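Local structure of Ser-thr phosphatase MSPP (Mycobacterium smegmatis, 2JFR) at residues Asp186-Ala191 with Asp224-Val229. The protein probably removes phosphate from phosphorylated serine and threonine residues of proteins as a metal-dependent phosphatase of the PPM (PP2C) family. Numbering follows the deposited sequence. Where two conformers were deposited one is given.
Sequences DGLFAA and DNTTVV. With MN (manganese (II) ion), chain C.
Asp-186 and Asp-224 meet through a shared manganese ion, each giving it one carboxylate oxygen. In Asp-224, CB lies against the backbone of Gly-187, 3.9 Å from its CA. With CG anti to the backbone N (chi1 -166°), the carboxylate then reaches the metal: OD2 binds manganese at 2.1 Å, while OD1 accepts a hydrogen bond from water 2, itself a manganese ligand, and a weak one from Asn-225 N. Asp-186 OD1 binds the same manganese. Asp-186 OD1 stands 2.9 Å from Asp-224 OD2, a closeness of two carboxylate oxygens that the shared cation would offset, and the carboxylate planes are turned 67° apart. Asp-186 OD2 binds a magnesium ion, so this carboxylate bridges two metals. The site belongs to the metal centre of the PP2C fold, set where the loop after strand 180-184 faces the start of strand 226-233; Asp-36 supplies a further manganese ligand. Water 3, also on the ion, donates to Asn-225 O at 2.8 Å. The same carbonyl oxygen takes a CA-H...O contact from Gly-187 CA (3.3 Å). Water 1 links the backbones, donating to Gly-187 O and accepting from Asp-224 N. Farther from the metal the contact turns apolar: Thr-226 CG2 packs 3.9 Å from Leu-188 CB, and Leu-188 CD2 lies 4.3 Å from Val-228 CG1, beside helix 206-219.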
ATOM      1  N   ASP A 186      -0.093   0.491  -6.927  1.00 14.46           N
ATOM      2  CA  ASP A 186       0.640   0.106  -8.130  0.64 14.67           C
ATOM      3  C   ASP A 186       0.640   1.191  -9.183  1.00 15.00           C
ATOM      4  O   ASP A 186       1.413   1.102 -10.140  1.00 18.00           O
ATOM      5  CB  ASP A 186       0.110  -1.218  -8.639  0.64 15.38           C
ATOM      6  CG  ASP A 186      -1.330  -1.271  -9.076  0.64 15.48           C
ATOM      7  OD1 ASP A 186      -2.010  -0.240  -8.916  0.64 13.20           O
ATOM      8  OD2 ASP A 186      -1.741  -2.371  -9.615  0.64 16.85           O
ATOM      9  N   GLY A 187      -0.168   2.243  -9.089  1.00 14.69           N
ATOM     10  CA  GLY A 187      -0.135   3.265 -10.098  1.00 14.99           C
ATOM     11  C   GLY A 187       1.193   3.970 -10.202  1.00 15.01           C
ATOM     12  O   GLY A 187       1.563   4.454 -11.265  1.00 15.66           O
ATOM     13  N   LEU A 188       1.955   4.033  -9.109  1.00 14.88           N
ATOM     14  CA  LEU A 188       3.199   4.799  -9.129  1.00 15.11           C
ATOM     15  C   LEU A 188       4.177   4.256 -10.122  1.00 15.21           C
ATOM     16  O   LEU A 188       4.827   5.012 -10.845  1.00 15.53           O
ATOM     17  CB  LEU A 188       3.813   4.774  -7.719  1.00 15.29           C
ATOM     18  CG  LEU A 188       5.151   5.468  -7.590  1.00 15.26           C
ATOM     19  CD1 LEU A 188       5.051   6.951  -7.977  1.00 17.02           C
ATOM     20  CD2 LEU A 188       5.675   5.309  -6.170  1.00 16.13           C
ATOM     21  N   PHE A 189       4.325   2.921 -10.216  1.00 16.18           N
ATOM     22  CA  PHE A 189       5.281   2.256 -11.072  1.00 16.18           C
ATOM     23  C   PHE A 189       4.690   1.793 -12.382  1.00 16.94           C
ATOM     24  O   PHE A 189       5.247   0.994 -13.114  1.00 17.80           O
ATOM     25  CB  PHE A 189       6.022   1.135 -10.323  1.00 18.21           C
ATOM     26  CG  PHE A 189       7.197   1.597  -9.503  1.00 17.17           C
ATOM     27  CD1 PHE A 189       8.498   1.477 -10.015  1.00 19.52           C
ATOM     28  CD2 PHE A 189       7.018   2.106  -8.232  1.00 18.46           C
ATOM     29  CE1 PHE A 189       9.579   1.864  -9.276  1.00 22.02           C
ATOM     30  CE2 PHE A 189       8.096   2.494  -7.489  1.00 19.14           C
ATOM     31  CZ  PHE A 189       9.387   2.376  -8.000  1.00 21.51           C
ATOM     32  N   ALA A 190       3.524   2.324 -12.769  1.00 16.89           N
ATOM     33  CA  ALA A 190       2.905   1.906 -14.036  1.00 17.45           C
ATOM     34  C   ALA A 190       3.763   2.215 -15.229  1.00 17.94           C
ATOM     35  O   ALA A 190       3.667   1.493 -16.231  1.00 20.01           O
ATOM     36  CB  ALA A 190       1.562   2.592 -14.194  1.00 19.50           C
ATOM     37  N   ALA A 191       4.496   3.347 -15.214  1.00 17.05           N
ATOM     38  CA  ALA A 191       5.122   3.849 -16.419  1.00 17.20           C
ATOM     39  C   ALA A 191       6.389   4.665 -16.232  1.00 17.35           C
ATOM     40  O   ALA A 191       7.223   4.659 -17.115  1.00 18.99           O
ATOM     41  CB  ALA A 191       4.115   4.728 -17.215  1.00 18.52           C
ATOM     42  N   ASP A 224      -3.225   4.803 -14.212  1.00 15.33           N
ATOM     43  CA  ASP A 224      -3.928   4.318 -13.045  1.00 14.71           C
ATOM     44  C   ASP A 224      -4.005   5.432 -12.020  1.00 14.78           C
ATOM     45  O   ASP A 224      -3.301   6.422 -12.091  1.00 16.66           O
ATOM     46  CB  ASP A 224      -3.270   3.064 -12.461  1.00 15.44           C
ATOM     47  CG  ASP A 224      -4.053   2.269 -11.470  1.00 15.29           C
ATOM     48  OD1 ASP A 224      -5.271   2.562 -11.265  1.00 15.76           O
ATOM     49  OD2 ASP A 224      -3.467   1.257 -10.920  1.00 15.56           O
ATOM     50  N   ASN A 225      -4.884   5.234 -11.053  1.00 14.32           N
ATOM     51  CA  ASN A 225      -4.823   5.971  -9.808  1.00 14.22           C
ATOM     52  C   ASN A 225      -3.475   5.742  -9.123  1.00 14.03           C
ATOM     53  O   ASN A 225      -2.987   4.611  -9.149  1.00 14.27           O
ATOM     54  CB  ASN A 225      -5.912   5.443  -8.873  1.00 14.29           C
ATOM     55  CG  ASN A 225      -7.305   5.339  -9.435  1.00 13.86           C
ATOM     56  OD1 ASN A 225      -8.049   4.434  -9.043  1.00 14.29           O
ATOM     57  ND2 ASN A 225      -7.727   6.229 -10.307  1.00 14.30           N
ATOM     58  N   THR A 226      -2.916   6.786  -8.541  1.00 13.90           N
ATOM     59  CA  THR A 226      -1.688   6.664  -7.751  1.00 14.28           C
ATOM     60  C   THR A 226      -1.914   7.256  -6.393  1.00 13.85           C
ATOM     61  O   THR A 226      -2.362   8.403  -6.285  1.00 15.19           O
ATOM     62  CB  THR A 226      -0.504   7.382  -8.479  1.00 15.61           C
ATOM     63  OG1 THR A 226      -0.281   6.738  -9.728  1.00 17.34           O
ATOM     64  CG2 THR A 226       0.766   7.280  -7.652  1.00 16.75           C
ATOM     65  N   THR A 227      -1.568   6.520  -5.367  1.00 13.74           N
ATOM     66  CA  THR A 227      -1.711   6.953  -3.975  1.00 14.16           C
ATOM     67  C   THR A 227      -0.457   6.590  -3.243  1.00 14.19           C
ATOM     68  O   THR A 227       0.035   5.473  -3.374  1.00 15.73           O
ATOM     69  CB  THR A 227      -2.943   6.287  -3.370  1.00 14.86           C
ATOM     70  OG1 THR A 227      -4.068   6.653  -4.159  1.00 15.64           O
ATOM     71  CG2 THR A 227      -3.197   6.709  -1.926  1.00 17.57           C
ATOM     72  N   VAL A 228       0.048   7.518  -2.450  1.00 14.14           N
ATOM     73  CA  VAL A 228       1.302   7.370  -1.738  1.00 14.45           C
ATOM     74  C   VAL A 228       1.153   7.870  -0.305  1.00 14.47           C
ATOM     75  O   VAL A 228       0.495   8.878  -0.028  1.00 15.05           O
ATOM     76  CB  VAL A 228       2.439   8.083  -2.475  1.00 14.90           C
ATOM     77  CG1 VAL A 228       2.757   7.409  -3.780  1.00 15.52           C
ATOM     78  CG2 VAL A 228       2.158   9.572  -2.686  1.00 16.70           C
ATOM     79  N   VAL A 229       1.827   7.157   0.597  1.00 14.28           N
ATOM     80  CA  VAL A 229       1.937   7.531   2.000  1.00 14.27           C
ATOM     81  C   VAL A 229       3.421   7.454   2.336  1.00 14.65           C
ATOM     82  O   VAL A 229       4.057   6.410   2.154  1.00 15.21           O
ATOM     83  CB  VAL A 229       1.146   6.594   2.890  1.00 15.03           C
ATOM     84  CG1 VAL A 229       1.332   6.967   4.365  1.00 16.34           C
ATOM     85  CG2 VAL A 229      -0.326   6.598   2.513  1.00 15.76           C
TER
HETATM   86 MN    MN C1235      -3.987   0.268  -9.122  0.56 13.82          MN
HETATM   87  O   HOH W   1      -0.280   5.649 -13.024  1.00 16.84           O
HETATM   88  O   HOH W   2      -6.098   0.613  -9.703  0.83 14.57           O
HETATM   89  O   HOH W   3      -3.957   2.169  -8.199  1.00 14.25           O
HETATM   90  O   HOH W   4      -4.351  -1.575  -9.952  0.83 17.85           O